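Long-range contacts in Low molecular weight protein-tyrosine-phosphatase PtpA (Staphylococcus aureus, PDB 3ROF), which removes phosphate from phosphotyrosine in proteins and is probably secreted as an effector that counteracts host defences and supports survival inside macrophages: residues Asn16-Ser20 and Val123-Tyr127; His56-Ile62 and Phe132-Tyr136; Val12-Asn16 and Ser43-Ser48. One frame throughout, in Å; residues are numbered along the deposited sequence.

Interaction 1. Residues Asn16-Ser20 and Val123-Tyr127; sequences NICRS and VPDPY. With PO4 (phosphate ion), chain C.
Asp125 lies over one face of the Arg19 guanidinium: the carboxylate and guanidinium planes are 9° apart, and Asp125 CB sits 3.7 Å from Arg19 CZ. With the planes stacked, the long salt bridge between Arg19 NH2 and Asp125 OD2 (3.6 Å) is of charge alone, no N-H pointing at the oxygen. The N-H groups work at the edge instead. Arg19 NE and NH2 donate to phosphate O1 and O2, both nearly straight (176° at NE), and NH1 reaches Val123 O in plane at 2.9 Å; NH1 also pairs with Asp91. A bend at chi3 (-69°) turns the head of Arg19 across the carboxylate, while its CG packs on Pro126 CD and its CD on Val123 CG1. Beside it, Cys18 CB meets Pro126 CG at 3.6 Å, and Ile17 CD1 comes to the edge of the Tyr127 ring. Asp125 N-caps the helix, OD1 accepting from Tyr127 N, and the same OD1 is 2.6 Å from phosphate O3; OD2 bonds a polar side chain of the bound peptide. A phosphate-binding P-loop arginine, with the predicted proton donor stacked above it, is the active-site arrangement of low molecular weight tyrosine phosphatases.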
loop_
_atom_site.group_PDB
_atom_site.type_symbol
_atom_site.label_atom_id
_atom_site.label_comp_id
_atom_site.label_asym_id
_atom_site.label_seq_id
_atom_site.Cartn_x
_atom_site.Cartn_y
_atom_site.Cartn_z
ATOM N N ASN A 16 1.151 -7.986 5.176
ATOM C CA ASN A 16 2.055 -6.851 5.300
ATOM C C ASN A 16 3.528 -7.315 5.259
ATOM O O ASN A 16 4.357 -6.751 5.965
ATOM C CB ASN A 16 1.777 -5.989 6.541
ATOM C CG ASN A 16 2.470 -4.633 6.531
ATOM O OD1 ASN A 16 2.851 -4.140 7.596
ATOM N ND2 ASN A 16 2.597 -3.982 5.367
ATOM N N ILE A 17 3.811 -8.291 4.394
ATOM C CA ILE A 17 5.170 -8.711 4.122
ATOM C C ILE A 17 5.529 -8.671 2.648
ATOM O O ILE A 17 6.714 -8.506 2.348
ATOM C CB ILE A 17 5.508 -10.089 4.776
ATOM C CG1 ILE A 17 4.483 -11.172 4.393
ATOM C CG2 ILE A 17 5.641 -9.948 6.264
ATOM C CD1 ILE A 17 4.969 -12.568 4.676
ATOM N N CYS A 18 4.565 -8.817 1.741
ATOM C CA CYS A 18 4.927 -8.881 0.316
ATOM C C CYS A 18 4.434 -7.636 -0.405
ATOM O O CYS A 18 5.247 -6.769 -0.804
ATOM C CB CYS A 18 4.378 -10.130 -0.362
ATOM S SG CYS A 18 5.003 -11.685 0.346
ATOM N N ARG A 19 3.142 -7.525 -0.629
ATOM C CA ARG A 19 2.604 -6.497 -1.538
ATOM C C ARG A 19 2.619 -5.092 -0.984
ATOM O O ARG A 19 3.154 -4.172 -1.601
ATOM C CB ARG A 19 1.184 -6.862 -1.979
ATOM C CG ARG A 19 1.135 -8.079 -2.879
ATOM C CD ARG A 19 -0.261 -8.686 -3.040
ATOM N NE ARG A 19 -0.682 -9.278 -1.798
ATOM C CZ ARG A 19 -1.894 -9.729 -1.546
ATOM N NH1 ARG A 19 -2.806 -9.708 -2.511
ATOM N NH2 ARG A 19 -2.200 -10.211 -0.343
ATOM N N SER A 20 2.003 -4.881 0.179
ATOM C CA SER A 20 1.916 -3.518 0.669
ATOM C C SER A 20 3.272 -2.936 1.074
ATOM O O SER A 20 3.457 -1.745 0.879
ATOM C CB SER A 20 0.849 -3.348 1.752
ATOM O OG SER A 20 1.109 -4.084 2.941
ATOM N N VAL A 123 -4.257 -7.639 -7.226
ATOM C CA VAL A 123 -2.843 -7.990 -7.232
ATOM C C VAL A 123 -2.706 -9.361 -6.583
ATOM O O VAL A 123 -2.999 -9.508 -5.387
ATOM C CB VAL A 123 -2.012 -6.970 -6.455
ATOM C CG1 VAL A 123 -0.518 -7.368 -6.427
ATOM C CG2 VAL A 123 -2.225 -5.559 -7.013
ATOM N N PRO A 124 -2.280 -10.380 -7.347
ATOM C CA PRO A 124 -2.129 -11.718 -6.742
ATOM C C PRO A 124 -1.064 -11.747 -5.676
ATOM O O PRO A 124 -0.107 -11.015 -5.737
ATOM C CB PRO A 124 -1.723 -12.621 -7.915
ATOM C CG PRO A 124 -2.151 -11.858 -9.140
ATOM C CD PRO A 124 -1.927 -10.387 -8.769
ATOM N N ASP A 125 -1.240 -12.608 -4.698
ATOM C CA ASP A 125 -0.359 -12.645 -3.546
ATOM C C ASP A 125 0.905 -13.449 -3.838
ATOM O O ASP A 125 0.845 -14.685 -4.020
ATOM C CB ASP A 125 -1.107 -13.268 -2.364
ATOM C CG ASP A 125 -0.347 -13.200 -1.051
ATOM O OD1 ASP A 125 0.820 -12.755 -1.050
ATOM O OD2 ASP A 125 -0.957 -13.595 -0.021
ATOM N N PRO A 126 2.069 -12.792 -3.910
ATOM C CA PRO A 126 3.296 -13.509 -4.253
ATOM C C PRO A 126 3.841 -14.329 -3.099
ATOM O O PRO A 126 4.783 -15.102 -3.331
ATOM C CB PRO A 126 4.234 -12.378 -4.643
ATOM C CG PRO A 126 3.840 -11.258 -3.693
ATOM C CD PRO A 126 2.328 -11.366 -3.602
ATOM N N TYR A 127 3.234 -14.283 -1.928
ATOM C CA TYR A 127 3.548 -15.255 -0.882
ATOM C C TYR A 127 3.404 -16.665 -1.464
ATOM O O TYR A 127 4.156 -17.576 -1.105
ATOM C CB TYR A 127 2.578 -15.075 0.275
ATOM C CG TYR A 127 2.771 -16.019 1.419
ATOM C CD1 TYR A 127 3.545 -15.635 2.479
ATOM C CD2 TYR A 127 2.104 -17.237 1.487
ATOM C CE1 TYR A 127 3.705 -16.443 3.591
ATOM C CE2 TYR A 127 2.243 -18.064 2.598
ATOM C CZ TYR A 127 3.050 -17.655 3.643
ATOM O OH TYR A 127 3.197 -18.459 4.756
HETATM P P PO4 C . 1.102 -10.184 1.421
HETATM O O1 PO4 C . 1.274 -9.404 0.145
HETATM O O2 PO4 C . -0.347 -10.295 1.840
HETATM O O3 PO4 C . 1.669 -11.619 1.172
HETATM O O4 PO4 C . 1.970 -9.636 2.530
#

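Interaction 2. Residues His56-Ile62 and Phe132-Tyr136; sequences HEGTQKI and FEGVY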
loop_
_atom_site.group_PDB
_atom_site.type_symbol
_atom_site.label_atom_id
_atom_site.label_comp_id
_atom_site.label_asym_id
_atom_site.label_seq_id
_atom_site.Cartn_x
_atom_site.Cartn_y
_atom_site.Cartn_z
ATOM N N HIS A 56 9.089 -9.771 3.194
ATOM C CA HIS A 56 9.457 -11.042 2.583
ATOM C C HIS A 56 10.718 -10.858 1.770
ATOM O O HIS A 56 10.936 -9.826 1.131
ATOM C CB HIS A 56 8.300 -11.500 1.720
ATOM C CG HIS A 56 8.380 -12.900 1.210
ATOM N ND1 HIS A 56 9.249 -13.317 0.232
ATOM C CD2 HIS A 56 7.619 -13.983 1.512
ATOM C CE1 HIS A 56 9.043 -14.592 -0.030
ATOM N NE2 HIS A 56 8.069 -15.028 0.739
ATOM N N GLU A 57 11.539 -11.894 1.741
ATOM C CA GLU A 57 12.732 -11.921 0.911
ATOM C C GLU A 57 12.461 -11.461 -0.503
ATOM O O GLU A 57 13.276 -10.715 -1.069
ATOM C CB GLU A 57 13.332 -13.340 0.920
ATOM C CG GLU A 57 14.397 -13.580 -0.092
ATOM C CD GLU A 57 15.052 -14.945 0.006
ATOM O OE1 GLU A 57 15.213 -15.473 1.130
ATOM O OE2 GLU A 57 15.452 -15.456 -1.053
ATOM N N GLY A 58 11.385 -11.913 -1.126
ATOM C CA GLY A 58 11.126 -11.521 -2.513
ATOM C C GLY A 58 10.920 -10.028 -2.696
ATOM O O GLY A 58 11.310 -9.470 -3.728
ATOM N N THR A 59 10.273 -9.383 -1.713
ATOM C CA THR A 59 10.073 -7.937 -1.769
ATOM C C THR A 59 11.387 -7.226 -1.497
ATOM O O THR A 59 11.741 -6.281 -2.201
ATOM C CB THR A 59 8.967 -7.498 -0.823
ATOM O OG1 THR A 59 7.739 -7.942 -1.413
ATOM C CG2 THR A 59 8.965 -6.003 -0.613
ATOM N N GLN A 60 12.168 -7.683 -0.515
ATOM C CA GLN A 60 13.466 -7.063 -0.280
ATOM C C GLN A 60 14.343 -7.163 -1.527
ATOM O O GLN A 60 15.023 -6.200 -1.878
ATOM C CB GLN A 60 14.176 -7.738 0.896
ATOM C CG GLN A 60 13.464 -7.554 2.214
ATOM C CD GLN A 60 14.302 -7.947 3.406
ATOM O OE1 GLN A 60 15.514 -7.730 3.419
ATOM N NE2 GLN A 60 13.664 -8.560 4.406
ATOM N N LYS A 61 14.328 -8.316 -2.203
ATOM C CA LYS A 61 15.178 -8.472 -3.360
ATOM C C LYS A 61 14.786 -7.506 -4.480
ATOM O O LYS A 61 15.665 -6.929 -5.124
ATOM C CB LYS A 61 15.133 -9.909 -3.877
ATOM C CG LYS A 61 15.917 -10.870 -3.022
ATOM C CD LYS A 61 15.745 -12.323 -3.512
ATOM C CE LYS A 61 16.671 -13.276 -2.787
ATOM N NZ LYS A 61 16.565 -14.632 -3.402
ATOM N N ILE A 62 13.490 -7.357 -4.749
ATOM C CA ILE A 62 13.030 -6.438 -5.801
ATOM C C ILE A 62 13.386 -5.024 -5.447
ATOM O O ILE A 62 13.846 -4.279 -6.315
ATOM C CB ILE A 62 11.464 -6.451 -5.904
ATOM C CG1 ILE A 62 10.988 -7.700 -6.598
ATOM C CG2 ILE A 62 10.923 -5.193 -6.634
ATOM C CD1 ILE A 62 11.217 -7.676 -8.098
ATOM N N PHE A 132 7.171 -11.760 -7.618
ATOM C CA PHE A 132 7.414 -10.433 -7.092
ATOM C C PHE A 132 7.621 -9.423 -8.201
ATOM O O PHE A 132 7.235 -8.255 -8.033
ATOM C CB PHE A 132 8.596 -10.495 -6.111
ATOM C CG PHE A 132 8.231 -11.184 -4.844
ATOM C CD1 PHE A 132 7.716 -10.482 -3.771
ATOM C CD2 PHE A 132 8.359 -12.568 -4.714
ATOM C CE1 PHE A 132 7.347 -11.129 -2.604
ATOM C CE2 PHE A 132 7.989 -13.212 -3.523
ATOM C CZ PHE A 132 7.452 -12.489 -2.478
ATOM N N GLU A 133 8.202 -9.844 -9.326
ATOM C CA GLU A 133 8.360 -8.932 -10.457
ATOM C C GLU A 133 7.022 -8.464 -10.999
ATOM O O GLU A 133 6.855 -7.290 -11.358
ATOM C CB GLU A 133 9.213 -9.563 -11.553
ATOM C CG GLU A 133 9.536 -8.566 -12.637
ATOM C CD GLU A 133 10.475 -9.131 -13.677
ATOM O OE1 GLU A 133 11.225 -10.076 -13.325
ATOM O OE2 GLU A 133 10.457 -8.641 -14.835
ATOM N N GLY A 134 6.050 -9.364 -11.053
ATOM C CA GLY A 134 4.733 -8.990 -11.518
ATOM C C GLY A 134 4.081 -7.977 -10.618
ATOM O O GLY A 134 3.402 -7.048 -11.064
ATOM N N VAL A 135 4.261 -8.127 -9.309
ATOM C CA VAL A 135 3.730 -7.164 -8.344
ATOM C C VAL A 135 4.382 -5.801 -8.536
ATOM O O VAL A 135 3.711 -4.760 -8.552
ATOM C CB VAL A 135 3.885 -7.693 -6.905
ATOM C CG1 VAL A 135 3.500 -6.603 -5.912
ATOM C CG2 VAL A 135 3.053 -8.967 -6.704
ATOM N N TYR A 136 5.703 -5.808 -8.675
ATOM C CA TYR A 136 6.450 -4.577 -8.949
ATOM C C TYR A 136 5.880 -3.881 -10.174
ATOM O O TYR A 136 5.612 -2.675 -10.144
ATOM C CB TYR A 136 7.927 -4.938 -9.141
ATOM C CG TYR A 136 8.818 -3.782 -9.505
ATOM C CD1 TYR A 136 9.320 -2.930 -8.541
ATOM C CD2 TYR A 136 9.157 -3.559 -10.820
ATOM C CE1 TYR A 136 10.154 -1.867 -8.884
ATOM C CE2 TYR A 136 9.973 -2.504 -11.192
ATOM C CZ TYR A 136 10.476 -1.676 -10.222
ATOM O OH TYR A 136 11.306 -0.638 -10.610
#
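The axes of helices 57-62 and 132-136 approach to 9.9 Å and cross at -57°; across them the nearest CA atoms are those of Gly58 and Phe132, 6.0 Å apart. The Phe132 ring fills that gap. Its CG is anti to the carbonyl carbon (chi1 -72°), which carries the ring out along the first turn of helix 57-62 and lays one face on the backbone of Gly58. Gly58 CA sits 3.5 Å from the ring centroid and almost on the ring normal, a CH-pi contact in which the aromatic face lies directly on main chain. At the ring's edge, near its plane, is Thr59 OG1, 3.4 Å from Phe132 CE1; this hydroxyl is hydrogen-bonded to Cys18 O. The far end of the ring reaches His56: Phe132 CZ lies over one face of the imidazole, off toward its rim, and the two planes are 33° apart, an oblique pair. His56 is the N-cap of helix 57-65, and its ND1 accepts from Gly58 N at 2.9 Å in the plane of the imidazole. Toward the other end, Ile62 spreads its branches. CG1 packs 3.7 Å from Phe132 CB, CD1 leans on the backbone start of Glu133, and CG2 lies 3.4 Å from Tyr136 CD1, approaching that ring obliquely. Tyr136 itself stacks on His66 and also touches Met22 and Ile26 of helix 19-33. The two helices are therefore held by dispersion and CH-pi contacts, while Thr59 OG1 bonds to Cys18 O and His56 ND1 to Gly58 N of its own segment. The capping bond fixes the rotation of the imidazole and leaves ND1 an acceptor, so the ring is probably neutral, with its proton on NE2.

Interaction 3. Residues Val12-Asn16 and Ser43-Ser48; sequences VCLGN and SRGTGS. With PO4 (phosphate ion), chain C; PO4 (phosphate ion), chain D.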
loop_
_atom_site.group_PDB
_atom_site.type_symbol
_atom_site.label_atom_id
_atom_site.label_comp_id
_atom_site.label_asym_id
_atom_site.label_seq_id
_atom_site.Cartn_x
_atom_site.Cartn_y
_atom_site.Cartn_z
ATOM N N VAL A 12 -2.571 -1.721 1.885
ATOM C CA VAL A 12 -3.036 -2.798 2.778
ATOM C C VAL A 12 -3.147 -4.091 2.012
ATOM O O VAL A 12 -3.750 -4.165 0.928
ATOM C CB VAL A 12 -4.404 -2.482 3.417
ATOM C CG1 VAL A 12 -4.816 -3.581 4.361
ATOM C CG2 VAL A 12 -4.354 -1.149 4.161
ATOM N N CYS A 13 -2.521 -5.131 2.556
ATOM C CA CYS A 13 -2.578 -6.475 2.010
ATOM C C CYS A 13 -2.943 -7.424 3.149
ATOM O O CYS A 13 -3.537 -6.989 4.118
ATOM C CB CYS A 13 -1.263 -6.851 1.266
ATOM S SG CYS A 13 0.222 -6.814 2.300
ATOM N N LEU A 14 -2.642 -8.721 3.007
ATOM C CA LEU A 14 -2.989 -9.678 4.066
ATOM C C LEU A 14 -1.898 -9.731 5.121
ATOM O O LEU A 14 -2.132 -9.520 6.319
ATOM C CB LEU A 14 -3.231 -11.057 3.457
ATOM C CG LEU A 14 -3.524 -12.147 4.497
ATOM C CD1 LEU A 14 -4.768 -11.853 5.295
ATOM C CD2 LEU A 14 -3.616 -13.503 3.843
ATOM N N GLY A 15 -0.677 -10.030 4.678
ATOM C CA GLY A 15 0.414 -10.261 5.599
ATOM C C GLY A 15 1.256 -9.051 5.974
ATOM O O GLY A 15 2.023 -9.094 6.941
ATOM N N ASN A 16 1.151 -7.986 5.176
ATOM C CA ASN A 16 2.055 -6.851 5.300
ATOM C C ASN A 16 3.528 -7.315 5.259
ATOM O O ASN A 16 4.357 -6.751 5.965
ATOM C CB ASN A 16 1.777 -5.989 6.541
ATOM C CG ASN A 16 2.470 -4.633 6.531
ATOM O OD1 ASN A 16 2.851 -4.140 7.596
ATOM N ND2 ASN A 16 2.597 -3.982 5.367
ATOM N N SER A 43 1.827 1.186 5.649
ATOM C CA SER A 43 1.258 -0.070 5.209
ATOM C C SER A 43 0.774 -0.890 6.400
ATOM O O SER A 43 1.300 -0.763 7.520
ATOM C CB SER A 43 2.254 -0.866 4.369
ATOM O OG SER A 43 3.402 -1.237 5.109
ATOM N N ARG A 44 -0.208 -1.753 6.114
ATOM C CA ARG A 44 -0.785 -2.631 7.103
ATOM C C ARG A 44 -1.128 -3.947 6.429
ATOM O O ARG A 44 -1.340 -4.006 5.212
ATOM C CB ARG A 44 -2.076 -2.036 7.677
ATOM C CG ARG A 44 -1.975 -0.741 8.443
ATOM C CD ARG A 44 -1.200 -0.919 9.723
ATOM N NE ARG A 44 -1.270 0.252 10.611
ATOM C CZ ARG A 44 -0.419 1.259 10.570
ATOM N NH1 ARG A 44 0.537 1.308 9.645
ATOM N NH2 ARG A 44 -0.561 2.270 11.429
ATOM N N GLY A 45 -1.304 -4.965 7.281
ATOM C CA GLY A 45 -1.785 -6.258 6.858
ATOM C C GLY A 45 -3.003 -6.631 7.696
ATOM O O GLY A 45 -2.957 -6.527 8.907
ATOM N N THR A 46 -4.093 -7.015 7.043
ATOM C CA THR A 46 -5.278 -7.374 7.808
ATOM C C THR A 46 -5.054 -8.593 8.693
ATOM O O THR A 46 -5.729 -8.750 9.701
ATOM C CB THR A 46 -6.464 -7.629 6.910
ATOM O OG1 THR A 46 -6.229 -8.774 6.102
ATOM C CG2 THR A 46 -6.778 -6.440 6.018
ATOM N N GLY A 47 -4.149 -9.468 8.260
ATOM C CA GLY A 47 -3.913 -10.734 8.927
ATOM C C GLY A 47 -2.510 -10.960 9.400
ATOM O O GLY A 47 -2.152 -12.106 9.654
ATOM N N SER A 48 -1.717 -9.943 9.604
ATOM C CA SER A 48 -0.355 -10.120 10.076
ATOM C C SER A 48 -0.357 -10.750 11.453
ATOM O O SER A 48 -0.947 -10.207 12.371
ATOM C CB SER A 48 0.340 -8.773 10.186
ATOM O OG SER A 48 0.325 -8.088 8.968
HETATM P P PO4 C . 1.102 -10.184 1.421
HETATM O O1 PO4 C . 1.274 -9.404 0.145
HETATM O O2 PO4 C . -0.347 -10.295 1.840
HETATM O O3 PO4 C . 1.669 -11.619 1.172
HETATM O O4 PO4 C . 1.970 -9.636 2.530
HETATM P P PO4 D . 2.856 4.011 11.285
HETATM O O1 PO4 D . 3.558 5.347 11.308
HETATM O O2 PO4 D . 1.729 4.040 12.268
HETATM O O3 PO4 D . 2.177 3.693 9.964
HETATM O O4 PO4 D . 3.762 2.872 11.686
#
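Ser43 OG is held by two groups, taking a straight bond from Asn16 ND2 (2.9 Å, 166°) and another hydrogen bond with Glu24 of helix 19-33. The first bond ties the phosphate-binding loop to strand 39-45 within the beta-alpha-beta crossover from strand 7-13 through helix 19-33. Asn16 CG is anti to its own backbone nitrogen (chi1 -166°), which swings the amide across strand 39-45; its OD1 accepts from Glu76 N, and ND2 also lies within bonding range of Ser20 OG, whose position is less certain. The strands pair in parallel, Cys13 N donating to Arg44 O and Thr46 N to Cys13 O, and beyond them Gly47 N meets a lone pair of Leu14 O at 2.8 Å. Packing along this seam is close: Asn16 CB stands 3.3 Å from Gly45 N, and Gly45 CA is 3.3 Å from Cys13 O. Val12 CG1 touches Thr46 CG2, and Leu14 CD1 comes 3.5 Å from Thr46 OG1. Away from the loop, Arg44 turns its guanidinium edge to a second phosphate, its NE pairing with Asp82. At the active site, Gly15 N donates to O2 of the first phosphate, and Cys13 SG, the probable nucleophile, lies 3.3 Å from its O4.

How the interactions relate
From the N terminus, strand 7-13 opens into the loop that interactions 1 and 3 share at Asn16. Interaction 3 closes first, when strand 39-45 returns beside strand 7-13 and residues 43-48 complete the crossover round helix 19-33. Residues 56-62 then open interaction 2, which starts only after interaction 3 has ended. Interaction 1 closes at 123-127, and interaction 2 at 132-136, just beyond it, so the loops of 1 and 2 cross. The two also touch, Cys18 against His56 and Pro126 against Phe132. Interaction 3 ties the phosphate loop to edge strand 39-45, interaction 1 ties it to the loop and helix start at 123-127, and interaction 2 joins helix 57-65 to the start of helix 132-153.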